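Local coordinates for cell division protein FtsI/penicillin binding protein 2 (Legionella pneumophila subsp. pneumophila ATCC 43290, PDB 4ZTK), which is the transpeptidase domain of a D,D-transpeptidase of the penicillin-binding protein family and probably cross-links peptidoglycan peptides during cell division, at residues Q26-Q31 with A58-S63; F158-N163 with E190-S195. All blocks are in the same frame, centred on the assembly; numbering follows the deposited sequence.

Contact 1: residues Q26-Q31 with A58-S63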
# COMPACT_ATOMS: atom_id res chain seq x y z
N GLN A 26 -14.23 -10.08 11.71
CA GLN A 26 -15.53 -10.35 11.12
C GLN A 26 -15.87 -9.34 10.03
O GLN A 26 -16.43 -9.70 8.99
CB GLN A 26 -16.61 -10.37 12.21
CG GLN A 26 -17.97 -10.78 11.71
CD GLN A 26 -18.83 -11.36 12.81
OE1 GLN A 26 -18.45 -12.34 13.46
NE2 GLN A 26 -19.99 -10.76 13.03
N ILE A 27 -15.51 -8.08 10.26
CA ILE A 27 -15.68 -7.04 9.25
C ILE A 27 -14.94 -7.37 7.95
O ILE A 27 -15.52 -7.35 6.87
CB ILE A 27 -15.20 -5.67 9.77
CG1 ILE A 27 -16.14 -5.16 10.86
CG2 ILE A 27 -15.10 -4.66 8.62
CD1 ILE A 27 -15.68 -3.87 11.52
N VAL A 28 -13.65 -7.68 8.05
CA VAL A 28 -12.87 -7.91 6.84
C VAL A 28 -13.28 -9.21 6.16
O VAL A 28 -13.21 -9.34 4.93
CB VAL A 28 -11.34 -7.86 7.10
CG1 VAL A 28 -10.95 -6.48 7.57
CG2 VAL A 28 -10.93 -8.92 8.13
N GLU A 29 -13.73 -10.17 6.96
CA GLU A 29 -14.24 -11.43 6.43
C GLU A 29 -15.45 -11.24 5.53
O GLU A 29 -15.51 -11.82 4.45
CB GLU A 29 -14.55 -12.42 7.56
CG GLU A 29 -13.33 -13.18 8.06
CD GLU A 29 -13.62 -13.98 9.31
OE1 GLU A 29 -14.66 -13.72 9.95
OE2 GLU A 29 -12.81 -14.86 9.66
N LYS A 30 -16.41 -10.42 5.96
CA LYS A 30 -17.58 -10.12 5.13
C LYS A 30 -17.21 -9.34 3.87
O LYS A 30 -17.75 -9.58 2.80
CB LYS A 30 -18.61 -9.30 5.92
CG LYS A 30 -19.15 -9.99 7.15
CD LYS A 30 -20.23 -9.17 7.82
CE LYS A 30 -19.69 -7.85 8.35
NZ LYS A 30 -20.74 -7.06 9.06
N GLN A 31 -16.30 -8.38 4.02
CA GLN A 31 -15.98 -7.46 2.93
C GLN A 31 -15.16 -8.09 1.81
O GLN A 31 -15.46 -7.89 0.63
CB GLN A 31 -15.28 -6.21 3.46
CG GLN A 31 -16.14 -5.34 4.37
CD GLN A 31 -17.30 -4.67 3.64
OE1 GLN A 31 -17.38 -4.70 2.41
NE2 GLN A 31 -18.20 -4.05 4.41
N ALA A 58 -6.28 -7.87 12.07
CA ALA A 58 -7.23 -8.62 11.27
C ALA A 58 -6.62 -8.99 9.92
O ALA A 58 -5.82 -8.24 9.36
CB ALA A 58 -8.51 -7.82 11.07
N PHE A 59 -7.00 -10.16 9.43
CA PHE A 59 -6.46 -10.69 8.18
C PHE A 59 -7.47 -11.68 7.62
O PHE A 59 -7.79 -12.67 8.27
CB PHE A 59 -5.13 -11.40 8.46
CG PHE A 59 -4.38 -11.81 7.22
CD1 PHE A 59 -4.78 -12.91 6.48
CD2 PHE A 59 -3.26 -11.10 6.80
CE1 PHE A 59 -4.09 -13.29 5.34
CE2 PHE A 59 -2.57 -11.48 5.67
CZ PHE A 59 -2.98 -12.57 4.94
N ALA A 60 -7.97 -11.42 6.42
CA ALA A 60 -8.87 -12.37 5.78
C ALA A 60 -8.63 -12.44 4.28
O ALA A 60 -8.31 -11.43 3.64
CB ALA A 60 -10.33 -12.01 6.06
N GLU A 61 -8.78 -13.63 3.72
CA GLU A 61 -8.65 -13.82 2.28
C GLU A 61 -9.75 -14.72 1.75
O GLU A 61 -10.33 -15.52 2.49
CB GLU A 61 -7.27 -14.39 1.93
CG GLU A 61 -6.99 -15.77 2.50
CD GLU A 61 -5.56 -16.24 2.25
OE1 GLU A 61 -5.01 -16.95 3.12
OE2 GLU A 61 -4.99 -15.91 1.19
N SER A 62 -10.04 -14.58 0.46
CA SER A 62 -11.03 -15.41 -0.21
C SER A 62 -10.51 -15.75 -1.60
O SER A 62 -10.01 -14.87 -2.30
CB SER A 62 -12.36 -14.66 -0.32
OG SER A 62 -13.37 -15.47 -0.90
N SER A 63 -10.62 -17.02 -1.98
CA SER A 63 -10.14 -17.48 -3.29
C SER A 63 -11.20 -18.33 -3.97
O SER A 63 -11.82 -19.17 -3.33
CB SER A 63 -8.85 -18.29 -3.14
OG SER A 63 -7.80 -17.49 -2.64
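CG2 of Val28 forms the apolar part of the contact, resting on the methyl groups of two strand residues that face the helix, 3.8 Å from CB of Ala60 and 4.0 Å from CB of Ala58. The methyl reaches them because it sits between the backbone N and the carbonyl carbon of its own residue, while CG1 lies anti to the carbonyl carbon. The same CG2 passes 4.3 Å from the backbone N of Phe59, so one methyl serves both alanine CB atoms and the start of the residue between them. Beside it, the aliphatic part of Glu29 adds a second touch, its CG lying 3.8 Å from Ala60 CB. With nothing larger than CB methyls on the facing alanines, the two segment axes approach to 7.4 Å, and the CA atoms of Glu29 and Ala60 are 5.5 Å apart.

Polar groups act around this patch. Beyond CG the chain of Glu29 is extended, with its carboxylate at the protein surface, where OE2 accepts from the amide of Gln25, one turn earlier on the helix; the same amide nitrogen also bonds to the carbonyl O of Phe59 and so ties helix to strand. Ile46 and Ile48 of the neighbouring strand 43-49 also touch Val28 and extend the apolar layer.

Helix and strand run nearly parallel, with 19° between their directions. Strand 56-63 is an outermost strand of the five-stranded antiparallel sheet, and a terminal helix laid on one face of such a sheet is characteristic of the transpeptidase fold shared with beta-lactamases.

Contact 2: residues F158-N163 with E190-S195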
# COMPACT_ATOMS: atom_id res chain seq x y z
N PHE A 158 12.38 1.49 6.18
CA PHE A 158 10.92 1.38 6.17
C PHE A 158 10.43 -0.07 6.16
O PHE A 158 9.22 -0.31 6.18
CB PHE A 158 10.32 2.12 4.97
CG PHE A 158 10.07 3.58 5.21
CD1 PHE A 158 9.10 3.99 6.11
CD2 PHE A 158 10.80 4.55 4.53
CE1 PHE A 158 8.86 5.34 6.33
CE2 PHE A 158 10.56 5.90 4.74
CZ PHE A 158 9.59 6.29 5.65
N GLY A 159 11.36 -1.02 6.10
CA GLY A 159 11.00 -2.42 6.13
C GLY A 159 10.98 -3.09 4.77
O GLY A 159 10.49 -4.21 4.63
N PHE A 160 11.50 -2.40 3.75
CA PHE A 160 11.55 -2.97 2.41
C PHE A 160 12.85 -3.73 2.15
O PHE A 160 13.94 -3.30 2.54
CB PHE A 160 11.35 -1.90 1.34
CG PHE A 160 9.97 -1.32 1.33
CD1 PHE A 160 8.94 -1.97 0.68
CD2 PHE A 160 9.70 -0.12 1.98
CE1 PHE A 160 7.65 -1.44 0.66
CE2 PHE A 160 8.41 0.41 1.97
CZ PHE A 160 7.39 -0.25 1.32
N ASP A 161 12.73 -4.87 1.47
CA ASP A 161 13.88 -5.64 1.02
C ASP A 161 14.50 -4.97 -0.20
O ASP A 161 13.97 -5.05 -1.30
CB ASP A 161 13.42 -7.06 0.66
CG ASP A 161 14.56 -7.95 0.17
OD1 ASP A 161 15.70 -7.48 -0.03
OD2 ASP A 161 14.28 -9.15 -0.01
N MSE A 162 15.64 -4.32 -0.01
CA MSE A 162 16.36 -3.69 -1.11
C MSE A 162 17.61 -4.50 -1.44
O MSE A 162 18.59 -3.96 -1.95
CB MSE A 162 16.72 -2.25 -0.76
CG MSE A 162 15.53 -1.45 -0.27
SE MSE A 162 14.14 -1.27 -1.63
CE MSE A 162 15.04 0.02 -2.79
N ASN A 163 17.56 -5.79 -1.14
CA ASN A 163 18.72 -6.66 -1.35
C ASN A 163 18.47 -7.85 -2.27
O ASN A 163 19.27 -8.11 -3.16
CB ASN A 163 19.27 -7.15 -0.00
CG ASN A 163 20.16 -6.12 0.67
OD1 ASN A 163 19.68 -5.18 1.30
ND2 ASN A 163 21.47 -6.29 0.54
N GLU A 190 1.94 -8.69 5.10
CA GLU A 190 2.44 -8.31 6.42
C GLU A 190 3.53 -7.23 6.38
O GLU A 190 3.50 -6.27 7.14
CB GLU A 190 2.96 -9.53 7.18
CG GLU A 190 3.40 -9.24 8.61
CD GLU A 190 3.76 -10.49 9.39
OE1 GLU A 190 3.51 -10.52 10.62
OE2 GLU A 190 4.29 -11.45 8.79
N SER A 191 4.51 -7.39 5.49
CA SER A 191 5.62 -6.44 5.47
C SER A 191 5.16 -5.10 4.91
O SER A 191 5.56 -4.04 5.38
CB SER A 191 6.81 -6.99 4.68
OG SER A 191 6.59 -6.91 3.28
N LEU A 192 4.29 -5.15 3.90
CA LEU A 192 3.82 -3.93 3.26
C LEU A 192 2.96 -3.08 4.20
O LEU A 192 3.14 -1.86 4.29
CB LEU A 192 3.06 -4.24 1.96
CG LEU A 192 2.64 -3.01 1.14
CD1 LEU A 192 3.84 -2.11 0.80
CD2 LEU A 192 1.90 -3.43 -0.14
N ILE A 193 2.03 -3.71 4.91
CA ILE A 193 1.17 -2.96 5.82
C ILE A 193 1.96 -2.43 7.01
O ILE A 193 1.65 -1.37 7.56
CB ILE A 193 -0.08 -3.78 6.27
CG1 ILE A 193 -1.14 -2.86 6.88
CG2 ILE A 193 0.31 -4.90 7.23
CD1 ILE A 193 -2.45 -3.56 7.25
N LYS A 194 3.02 -3.14 7.39
CA LYS A 194 3.87 -2.67 8.48
C LYS A 194 4.65 -1.43 8.06
O LYS A 194 4.88 -0.52 8.87
CB LYS A 194 4.81 -3.78 8.97
CG LYS A 194 4.12 -4.81 9.87
CD LYS A 194 5.08 -5.92 10.30
CE LYS A 194 4.39 -6.93 11.20
NZ LYS A 194 4.11 -6.39 12.57
N SER A 195 5.04 -1.37 6.79
CA SER A 195 5.70 -0.19 6.25
C SER A 195 4.75 1.01 6.28
O SER A 195 5.14 2.11 6.66
CB SER A 195 6.20 -0.45 4.83
OG SER A 195 7.19 -1.46 4.85
O HOH W 1 7.87 -4.10 6.65
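The ring of Phe160 has the hydroxyl of Ser195 over one face, with OG 3.6 Å above the ring plane and displaced toward the rim on the side of CE2. CB of the same serine lies on that side too, past the rim, 3.7 Å from Phe160 CZ. At the edge, near the ring plane, CD1 of Leu192 comes to 3.9 Å from Phe160 CE1. Leu192 sets out away from the loop, and with CG trans to the backbone N its CD1 still comes back to the ring. Phe85 packs edge-to-face against the rings of both Phe160 and Phe158, and the latter also touches Ile198 and Leu199, further along helix 189-200.

Ser195 OG donates a hydrogen bond to the carbonyl O of Phe158 at 2.7 Å. The approach is bent, with a C=O...OG angle of 145° and the hydroxyl tilted 30° from the carbonyl plane. Phe158 directly follows helix 148-157, whose C-terminal end closes in a Schellman motif, to which the serine pins helix 189-200 of the transpeptidase domain; Gly159 takes the positive phi (100°) as the chain turns out of the last helical turn.

Beside the hydroxyl, water 1 donates to Ser191 O at 2.6 Å and more weakly to Gly159 O, bridging the glycine to the helix backbone. Farther along the loop, Asp161 OD1 accepts from Asn163 N at 2.7 Å, forming an Asx turn, and its other carboxylate oxygen bonds to the hydroxyl of Ser164.

From the N terminus, helix 22-38 leads through strand 43-49 into strand 56-63, and contact 1 closes this first excursion by bringing strand 56-63 back beside helix 22-38. Helices 83-92, 127-133, 136-146 and 148-157 follow before contact 2 opens; it closes a later loop that includes helix 172-181 when helix 189-200 returns to the loop just after helix 148-157. The two loops are in series, neither nesting nor crossing. The centres of contact 1 and contact 2 are about 22 Å apart, and the contacts do not touch. Contact 1 fastens the helix to the border of the sheet. Contact 2 joins parts of the helical region, yet Leu192 and Ile193 also pack on sheet strand 274-281.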